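PDB 4DIM: phosphoribosylglycinamide synthetase, which probably acts as an ATP-grasp ligase, binding ATP and a divalent metal ion to join two substrates at the expense of the nucleotide. Local coordinates for residues L20-A25 / M300-A305; N174-L179 / D183-E188; D349-I354 / D392-N397. All blocks are in the same frame, centred on the assembly; numbering follows the deposited sequence.

Contact 1: L20-A25 / M300-A305; sequences LGLYKA and MIASMA
Lys-24 N bonds Leu-20 O at 2.9 Å, closing the helical turn from which Leu-22 reaches Ile-301 and Ala-302. This turn belongs to a glycine-rich strand-turn-helix: strand 9-13 of the N-terminal parallel sheet runs into helix 20-29, and Gly-21 fits a Rossmann-type glycine pattern. The example illustrates how one side chain can join two helices that are distant in sequence without any hydrogen bond between the segments. Leu-22 has CG anti to the backbone N (chi1 -173°), which carries the isopropyl end out from the helix toward helix 297-305. There it meets Ile-301 at about a right angle, side chain across side chain. Neighbouring groups continue the apolar layer: Leu-22 also touches Ile-12 and Cys-78, while Ile-301 rests on Phe-201 of strand 194-203. The two helical segments thus meet through carbon alone. On the helix 20-29 side, the approach within 4.5 Å comes from one methyl, Leu-22 CD1, which lies 3.8 Å from Ile-301 CG2 and 4.0 Å from Ala-302 CB.

Contact 2: N174-L179 / D183-E188; sequences NETMNL and DYCIVE
A helix laid against an antiparallel sheet is the element at work here, within the ATP-grasp domain: Thr-176 and Met-177 of helix 166-179 meet Asp-183, Tyr-184 and Cys-185, where the chain returns to enter strand 186-189. The thiol is one meeting point, the backbone of Asp-183 and Tyr-184 the other. Cys-185 SG lies 3.4 Å from Thr-176 CG2, and Met-177 CG approaches the same sulfur at 3.9 Å, so two successive helix residues come to it roughly at right angles to each other. Thr-176 divides its two branches between different tasks. Its methyl, pointing away from the residue's own N, faces the thiol, while OG1 turns back to hydrogen-bond Gly-172 O in its own helix. Met-177, a selenomethionine, is bent at both chi2 (-86°) and chi3 (-75°), and this folding lays its end along the returning backbone. Its SE sits 3.7 Å from Tyr-184 C, and its CE methyl comes close to the carbonyl oxygen of Asp-183. The tyrosine side chain departs the other way, its hydroxyl bonding to that of Tyr-111, whereas Thr-176 and Cys-185 both also touch Val-149 of strand 147-150. Within the helix, Asn-178 ND2 donates to Asn-174 O at 3.2 Å, a nearly straight bond with an N-H...O angle of 164°. The principle is a division of labour: Thr-176 OG1 and the Asn-178 amide bond within the helix, no hydrogen bond spans the two segments, and methyls and selenium meet a thiol and a peptide backbone, consistent with attraction mainly by dispersion.

Contact 3: D349-I354 / D392-N397; sequences DDIVEI and DVIINN
Ile-394, reaching from helix 384-395, touches Ile-351 and Ile-354 of strand 351-356, and its branches share these two partners between them. From CB the side chain forks. CG2, trans to the amide nitrogen, is the branch that meets Ile-354: the methyl CD1 of that residue lies 3.5 Å from Ile-394 CG2, with Ile-354 CG1 behind it, and the two side chains pass at a slant. The other branch starts at CG1, anti to the carbonyl carbon (chi1 -67°), and comes 4.1 Å from Ile-351 CD1. An extended chi2 of 169° then carries Ile-394 CD1 outward to 3.8 Å from Ile-351 CG1 and 3.9 Å from Ile-351 CD1, a tip-to-tip meeting of two aliphatic ends. That both strand partners point toward the helix would be unexpected in a regular strand, where residues three apart face opposite sides. A classic beta bulge explains it: Val-352 and Glu-353 together face Ile-378, and the extra residue returns Ile-354 to the face used by Ile-351. The backbone of the helical segment is also well occupied. Ile-394 O accepts both Asn-397 N, at 2.8 Å, and Asn-345 ND2, while Asn-397 ND2 reaches back to Val-393 O at 2.7 Å, with an N-H...O angle of 161°. The contact lies at the margin of the large antiparallel sheet, of which 351-356 is the outermost strand within this chain. Ile-394 reaches over the next strand as well, touching Ile-377 and Val-379 of 375-381, and Ile-395 extends the coverage to Ile-329 of 323-329, so helix 384-395 packs on three adjacent strands.

Overall arrangement
From the N terminus the chain passes through 20-25, whose partner, 300-305, arrives far later; contact 1 therefore closes a long loop. Contact 2 falls within that loop as a short helix-to-strand return with three residues between its segments, and its centre is about 44 Å from that of contact 1, across the centre of the chain. Contact 3 opens after contact 1 has closed, so none of the three cross. It joins the last helix to strand 351-356, outermost of its sheet within this chain. Contact 1 joins a helix of the N-terminal parallel sheet to helix 297-305, which touches strand 194-203 of the large antiparallel sheet, while contacts 2 and 3 each pack a helix against a sheet.

Contact 1: L20-A25 / M300-A305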
loop_
_atom_site.group_PDB
_atom_site.type_symbol
_atom_site.label_atom_id
_atom_site.label_comp_id
_atom_site.label_asym_id
_atom_site.label_seq_id
_atom_site.Cartn_x
_atom_site.Cartn_y
_atom_site.Cartn_z
ATOM N N LEU A 20 6.312 10.842 6.500
ATOM C CA LEU A 20 6.571 12.265 6.672
ATOM C C LEU A 20 5.892 13.174 5.646
ATOM O O LEU A 20 5.846 14.380 5.877
ATOM C CB LEU A 20 8.083 12.603 6.773
ATOM C CG LEU A 20 9.083 12.365 5.646
ATOM C CD1 LEU A 20 8.759 13.195 4.341
ATOM C CD2 LEU A 20 10.497 12.734 6.142
ATOM N N GLY A 21 5.362 12.625 4.562
ATOM C CA GLY A 21 4.720 13.418 3.520
ATOM C C GLY A 21 3.408 14.024 3.963
ATOM O O GLY A 21 3.061 15.161 3.612
ATOM N N LEU A 22 2.674 13.252 4.733
ATOM C CA LEU A 22 1.418 13.713 5.259
ATOM C C LEU A 22 1.627 14.725 6.391
ATOM O O LEU A 22 0.832 15.658 6.520
ATOM C CB LEU A 22 0.644 12.509 5.704
ATOM C CG LEU A 22 -0.741 12.703 6.148
ATOM C CD1 LEU A 22 -1.608 13.270 5.026
ATOM C CD2 LEU A 22 -1.280 11.416 6.596
ATOM N N TYR A 23 2.708 14.585 7.171
ATOM C CA TYR A 23 3.072 15.551 8.210
ATOM C C TYR A 23 3.498 16.861 7.561
ATOM O O TYR A 23 3.170 17.942 8.043
ATOM C CB TYR A 23 4.197 15.005 9.113
ATOM C CG TYR A 23 3.735 13.983 10.122
ATOM C CD1 TYR A 23 3.252 14.372 11.375
ATOM C CD2 TYR A 23 3.799 12.629 9.846
ATOM C CE1 TYR A 23 2.806 13.434 12.306
ATOM C CE2 TYR A 23 3.368 11.677 10.777
ATOM C CZ TYR A 23 2.904 12.087 12.020
ATOM O OH TYR A 23 2.426 11.183 12.932
ATOM N N LYS A 24 4.216 16.767 6.460
ATOM C CA LYS A 24 4.699 17.935 5.725
ATOM C C LYS A 24 3.514 18.703 5.099
ATOM O O LYS A 24 3.432 19.922 5.212
ATOM C CB LYS A 24 5.702 17.485 4.640
ATOM C CG LYS A 24 6.542 18.634 4.086
ATOM C CD LYS A 24 7.122 18.358 2.698
ATOM C CE LYS A 24 6.315 18.985 1.576
ATOM N NZ LYS A 24 6.891 18.708 0.228
ATOM N N ALA A 25 2.590 17.974 4.476
ATOM C CA ALA A 25 1.415 18.550 3.813
ATOM C C ALA A 25 0.508 19.231 4.807
ATOM O O ALA A 25 0.103 20.372 4.594
ATOM C CB ALA A 25 0.655 17.475 3.068
HETATM N N MSE A 300 -4.830 16.370 -0.352
HETATM C CA MSE A 300 -6.179 15.834 -0.583
HETATM C C MSE A 300 -6.529 14.889 0.544
HETATM O O MSE A 300 -7.646 14.936 1.068
HETATM C CB MSE A 300 -6.277 15.092 -1.938
HETATM C CG MSE A 300 -6.311 16.016 -3.134
HETATM SE SE MSE A 300 -6.029 15.164 -4.808
HETATM C CE MSE A 300 -7.626 14.072 -4.749
ATOM N N ILE A 301 -5.532 14.093 0.984
ATOM C CA ILE A 301 -5.720 13.159 2.103
ATOM C C ILE A 301 -5.966 13.928 3.413
ATOM O O ILE A 301 -6.923 13.630 4.123
ATOM C CB ILE A 301 -4.515 12.218 2.204
ATOM C CG1 ILE A 301 -4.494 11.261 0.999
ATOM C CG2 ILE A 301 -4.533 11.438 3.525
ATOM C CD1 ILE A 301 -3.216 10.498 0.845
ATOM N N ALA A 302 -5.097 14.876 3.730
ATOM C CA ALA A 302 -5.160 15.654 4.979
ATOM C C ALA A 302 -6.389 16.525 5.054
ATOM O O ALA A 302 -7.006 16.604 6.108
ATOM C CB ALA A 302 -3.918 16.539 5.113
ATOM N N SER A 303 -6.721 17.229 3.968
ATOM C CA SER A 303 -7.907 18.099 3.940
ATOM C C SER A 303 -9.192 17.275 4.078
ATOM O O SER A 303 -10.091 17.693 4.775
ATOM C CB SER A 303 -7.956 18.928 2.658
ATOM O OG SER A 303 -8.220 18.140 1.505
HETATM N N MSE A 304 -9.275 16.110 3.412
HETATM C CA MSE A 304 -10.450 15.260 3.514
HETATM C C MSE A 304 -10.669 14.853 4.947
HETATM O O MSE A 304 -11.791 14.999 5.467
HETATM C CB MSE A 304 -10.291 14.015 2.625
HETATM C CG MSE A 304 -11.599 13.188 2.471
HETATM SE SE MSE A 304 -11.516 11.896 1.030
HETATM C CE MSE A 304 -9.890 10.992 1.505
ATOM N N ALA A 305 -9.575 14.362 5.595
ATOM C CA ALA A 305 -9.559 13.924 6.998
ATOM C C ALA A 305 -10.217 14.919 7.901
ATOM O O ALA A 305 -11.058 14.513 8.700
ATOM C CB ALA A 305 -8.126 13.689 7.501
#

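Contact 2: N174-L179 / D183-E188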
loop_
_atom_site.group_PDB
_atom_site.type_symbol
_atom_site.label_atom_id
_atom_site.label_comp_id
_atom_site.label_asym_id
_atom_site.label_seq_id
_atom_site.Cartn_x
_atom_site.Cartn_y
_atom_site.Cartn_z
ATOM N N ASN A 174 -4.668 -33.846 2.213
ATOM C CA ASN A 174 -4.284 -34.803 3.249
ATOM C C ASN A 174 -3.046 -34.312 4.026
ATOM O O ASN A 174 -3.038 -34.390 5.254
ATOM C CB ASN A 174 -4.042 -36.202 2.650
ATOM C CG ASN A 174 -5.301 -36.870 2.100
ATOM O OD1 ASN A 174 -6.440 -36.502 2.429
ATOM N ND2 ASN A 174 -5.129 -37.858 1.224
ATOM N N GLU A 175 -2.036 -33.776 3.343
ATOM C CA GLU A 175 -0.841 -33.256 4.035
ATOM C C GLU A 175 -1.127 -32.002 4.870
ATOM O O GLU A 175 -0.467 -31.778 5.896
ATOM C CB GLU A 175 0.282 -32.926 3.036
ATOM C CG GLU A 175 1.068 -34.153 2.609
ATOM C CD GLU A 175 2.305 -33.815 1.804
ATOM O OE1 GLU A 175 2.276 -33.989 0.563
ATOM O OE2 GLU A 175 3.275 -33.300 2.404
ATOM N N THR A 176 -2.093 -31.188 4.429
ATOM C CA THR A 176 -2.438 -29.928 5.097
ATOM C C THR A 176 -3.269 -30.186 6.341
ATOM O O THR A 176 -2.994 -29.597 7.376
ATOM C CB THR A 176 -3.225 -28.982 4.147
ATOM O OG1 THR A 176 -2.558 -28.848 2.895
ATOM C CG2 THR A 176 -3.433 -27.592 4.748
HETATM N N MSE A 177 -4.310 -31.036 6.221
HETATM C CA MSE A 177 -5.230 -31.349 7.323
HETATM C C MSE A 177 -4.557 -32.105 8.485
HETATM O O MSE A 177 -5.055 -32.045 9.616
HETATM C CB MSE A 177 -6.419 -32.153 6.821
HETATM C CG MSE A 177 -7.324 -31.352 5.957
HETATM SE SE MSE A 177 -8.602 -30.388 6.980
HETATM C CE MSE A 177 -9.726 -31.910 7.388
ATOM N N ASN A 178 -3.437 -32.793 8.222
ATOM C CA ASN A 178 -2.699 -33.475 9.280
ATOM C C ASN A 178 -1.790 -32.488 9.999
ATOM O O ASN A 178 -1.557 -32.658 11.198
ATOM C CB ASN A 178 -1.891 -34.684 8.746
ATOM C CG ASN A 178 -2.655 -35.987 8.845
ATOM O OD1 ASN A 178 -2.555 -36.701 9.851
ATOM N ND2 ASN A 178 -3.464 -36.301 7.822
ATOM N N LEU A 179 -1.276 -31.477 9.289
ATOM C CA LEU A 179 -0.406 -30.475 9.899
ATOM C C LEU A 179 -1.196 -29.360 10.640
ATOM O O LEU A 179 -0.708 -28.836 11.647
ATOM C CB LEU A 179 0.485 -29.839 8.819
ATOM C CG LEU A 179 1.525 -28.810 9.323
ATOM C CD1 LEU A 179 2.438 -29.408 10.429
ATOM C CD2 LEU A 179 2.358 -28.272 8.172
ATOM N N ASP A 183 -10.131 -28.075 11.791
ATOM C CA ASP A 183 -10.772 -29.201 11.073
ATOM C C ASP A 183 -10.968 -28.848 9.591
ATOM O O ASP A 183 -11.562 -29.643 8.861
ATOM C CB ASP A 183 -12.123 -29.635 11.694
ATOM C CG ASP A 183 -13.354 -28.757 11.432
ATOM O OD1 ASP A 183 -14.449 -29.084 11.979
ATOM O OD2 ASP A 183 -13.226 -27.744 10.695
ATOM N N TYR A 184 -10.507 -27.666 9.144
ATOM C CA TYR A 184 -10.734 -27.265 7.776
ATOM C C TYR A 184 -9.476 -26.782 7.116
ATOM O O TYR A 184 -8.450 -26.513 7.738
ATOM C CB TYR A 184 -11.836 -26.204 7.711
ATOM C CG TYR A 184 -11.454 -24.881 8.310
ATOM C CD1 TYR A 184 -11.024 -23.827 7.508
ATOM C CD2 TYR A 184 -11.526 -24.670 9.680
ATOM C CE1 TYR A 184 -10.617 -22.613 8.060
ATOM C CE2 TYR A 184 -11.118 -23.463 10.250
ATOM C CZ TYR A 184 -10.675 -22.428 9.433
ATOM O OH TYR A 184 -10.294 -21.224 9.987
ATOM N N CYS A 185 -9.613 -26.683 5.816
ATOM C CA CYS A 185 -8.662 -26.356 4.788
ATOM C C CYS A 185 -9.234 -25.252 3.890
ATOM O O CYS A 185 -10.448 -25.010 3.868
ATOM C CB CYS A 185 -8.406 -27.618 3.968
ATOM S SG CYS A 185 -6.678 -28.100 3.879
ATOM N N ILE A 186 -8.368 -24.641 3.085
ATOM C CA ILE A 186 -8.813 -23.695 2.094
ATOM C C ILE A 186 -8.266 -24.202 0.786
ATOM O O ILE A 186 -7.079 -24.520 0.665
ATOM C CB ILE A 186 -8.477 -22.205 2.404
ATOM C CG1 ILE A 186 -9.479 -21.691 3.471
ATOM C CG2 ILE A 186 -8.586 -21.313 1.152
ATOM C CD1 ILE A 186 -9.146 -20.396 4.107
ATOM N N VAL A 187 -9.177 -24.396 -0.153
ATOM C CA VAL A 187 -8.827 -24.715 -1.534
ATOM C C VAL A 187 -9.112 -23.407 -2.278
ATOM O O VAL A 187 -10.218 -22.853 -2.182
ATOM C CB VAL A 187 -9.503 -25.979 -2.145
ATOM C CG1 VAL A 187 -11.029 -25.849 -2.225
ATOM C CG2 VAL A 187 -8.916 -26.273 -3.515
ATOM N N GLU A 188 -8.083 -22.835 -2.876
ATOM C CA GLU A 188 -8.225 -21.541 -3.556
ATOM C C GLU A 188 -7.641 -21.592 -4.939
ATOM O O GLU A 188 -6.608 -22.221 -5.150
ATOM C CB GLU A 188 -7.528 -20.443 -2.727
ATOM C CG GLU A 188 -7.717 -19.047 -3.264
ATOM C CD GLU A 188 -7.129 -17.960 -2.405
ATOM O OE1 GLU A 188 -5.885 -17.810 -2.417
ATOM O OE2 GLU A 188 -7.913 -17.217 -1.774
#

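Contact 3: D349-I354 / D392-N397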
loop_
_atom_site.group_PDB
_atom_site.type_symbol
_atom_site.label_atom_id
_atom_site.label_comp_id
_atom_site.label_asym_id
_atom_site.label_seq_id
_atom_site.Cartn_x
_atom_site.Cartn_y
_atom_site.Cartn_z
ATOM N N ASP A 349 15.321 19.478 -11.966
ATOM C CA ASP A 349 13.884 19.517 -11.679
ATOM C C ASP A 349 13.173 18.191 -12.021
ATOM O O ASP A 349 12.069 17.972 -11.521
ATOM C CB ASP A 349 13.209 20.677 -12.425
ATOM C CG ASP A 349 13.642 22.048 -11.935
ATOM O OD1 ASP A 349 14.615 22.119 -11.125
ATOM O OD2 ASP A 349 13.021 23.053 -12.360
ATOM N N ASP A 350 13.791 17.322 -12.860
ATOM C CA ASP A 350 13.269 15.986 -13.178
ATOM C C ASP A 350 13.629 14.985 -12.060
ATOM O O ASP A 350 13.066 13.904 -12.027
ATOM C CB ASP A 350 13.758 15.485 -14.560
ATOM C CG ASP A 350 13.003 16.081 -15.745
ATOM O OD1 ASP A 350 12.041 16.868 -15.514
ATOM O OD2 ASP A 350 13.377 15.769 -16.904
ATOM N N ILE A 351 14.533 15.353 -11.143
ATOM C CA ILE A 351 14.842 14.564 -9.952
ATOM C C ILE A 351 13.951 15.156 -8.886
ATOM O O ILE A 351 14.153 16.294 -8.450
ATOM C CB ILE A 351 16.338 14.557 -9.540
ATOM C CG1 ILE A 351 17.244 14.124 -10.708
ATOM C CG2 ILE A 351 16.539 13.623 -8.345
ATOM C CD1 ILE A 351 18.680 14.245 -10.445
ATOM N N VAL A 352 12.900 14.424 -8.562
ATOM C CA VAL A 352 11.919 14.824 -7.575
ATOM C C VAL A 352 12.502 14.641 -6.184
ATOM O O VAL A 352 12.298 15.480 -5.311
ATOM C CB VAL A 352 10.643 13.989 -7.771
ATOM C CG1 VAL A 352 9.666 14.200 -6.626
ATOM C CG2 VAL A 352 10.001 14.292 -9.128
ATOM N N GLU A 353 13.182 13.523 -5.960
ATOM C CA GLU A 353 13.722 13.215 -4.652
ATOM C C GLU A 353 14.929 12.301 -4.720
ATOM O O GLU A 353 14.976 11.411 -5.562
ATOM C CB GLU A 353 12.639 12.534 -3.812
ATOM C CG GLU A 353 12.887 12.604 -2.329
ATOM C CD GLU A 353 11.988 11.704 -1.515
ATOM O OE1 GLU A 353 10.745 11.866 -1.573
ATOM O OE2 GLU A 353 12.537 10.825 -0.815
ATOM N N ILE A 354 15.920 12.586 -3.860
ATOM C CA ILE A 354 17.099 11.765 -3.580
ATOM C C ILE A 354 17.288 11.879 -2.103
ATOM O O ILE A 354 17.787 12.906 -1.642
ATOM C CB ILE A 354 18.422 12.073 -4.345
ATOM C CG1 ILE A 354 18.323 11.697 -5.833
ATOM C CG2 ILE A 354 19.583 11.284 -3.695
ATOM C CD1 ILE A 354 19.495 12.228 -6.700
ATOM N N ASP A 392 19.487 5.410 -13.938
ATOM C CA ASP A 392 20.784 4.710 -14.019
ATOM C C ASP A 392 21.966 5.639 -13.857
ATOM O O ASP A 392 22.994 5.207 -13.352
ATOM C CB ASP A 392 20.939 3.992 -15.350
ATOM C CG ASP A 392 20.048 2.783 -15.524
ATOM O OD1 ASP A 392 19.302 2.436 -14.553
ATOM O OD2 ASP A 392 20.064 2.195 -16.637
ATOM N N VAL A 393 21.830 6.892 -14.310
ATOM C CA VAL A 393 22.879 7.894 -14.197
ATOM C C VAL A 393 23.020 8.333 -12.729
ATOM O O VAL A 393 24.142 8.583 -12.288
ATOM C CB VAL A 393 22.597 9.105 -15.127
ATOM C CG1 VAL A 393 23.582 10.245 -14.862
ATOM C CG2 VAL A 393 22.640 8.692 -16.591
ATOM N N ILE A 394 21.885 8.444 -11.994
ATOM C CA ILE A 394 21.825 8.884 -10.587
ATOM C C ILE A 394 22.588 7.879 -9.710
ATOM O O ILE A 394 23.619 8.231 -9.148
ATOM C CB ILE A 394 20.332 9.091 -10.126
ATOM C CG1 ILE A 394 19.696 10.283 -10.888
ATOM C CG2 ILE A 394 20.197 9.336 -8.595
ATOM C CD1 ILE A 394 18.128 10.405 -10.718
ATOM N N ILE A 395 22.120 6.634 -9.669
ATOM C CA ILE A 395 22.717 5.521 -8.906
ATOM C C ILE A 395 24.210 5.339 -9.157
ATOM O O ILE A 395 24.951 4.973 -8.234
ATOM C CB ILE A 395 21.976 4.205 -9.286
ATOM C CG1 ILE A 395 20.605 4.156 -8.644
ATOM C CG2 ILE A 395 22.782 2.946 -8.937
ATOM C CD1 ILE A 395 20.606 3.831 -7.122
ATOM N N ASN A 396 24.623 5.470 -10.424
ATOM C CA ASN A 396 26.035 5.318 -10.813
ATOM C C ASN A 396 26.888 6.477 -10.259
ATOM O O ASN A 396 28.106 6.365 -10.259
ATOM C CB ASN A 396 26.202 5.214 -12.341
ATOM C CG ASN A 396 25.712 3.953 -12.981
ATOM O OD1 ASN A 396 25.123 3.080 -12.345
ATOM N ND2 ASN A 396 26.012 3.802 -14.263
ATOM N N ASN A 397 26.248 7.574 -9.789
ATOM C CA ASN A 397 26.866 8.738 -9.148
ATOM C C ASN A 397 26.524 8.788 -7.650
ATOM O O ASN A 397 26.631 9.853 -7.042
ATOM C CB ASN A 397 26.426 10.026 -9.856
ATOM C CG ASN A 397 27.150 10.264 -11.165
ATOM O OD1 ASN A 397 28.327 10.663 -11.181
ATOM N ND2 ASN A 397 26.496 9.970 -12.295
#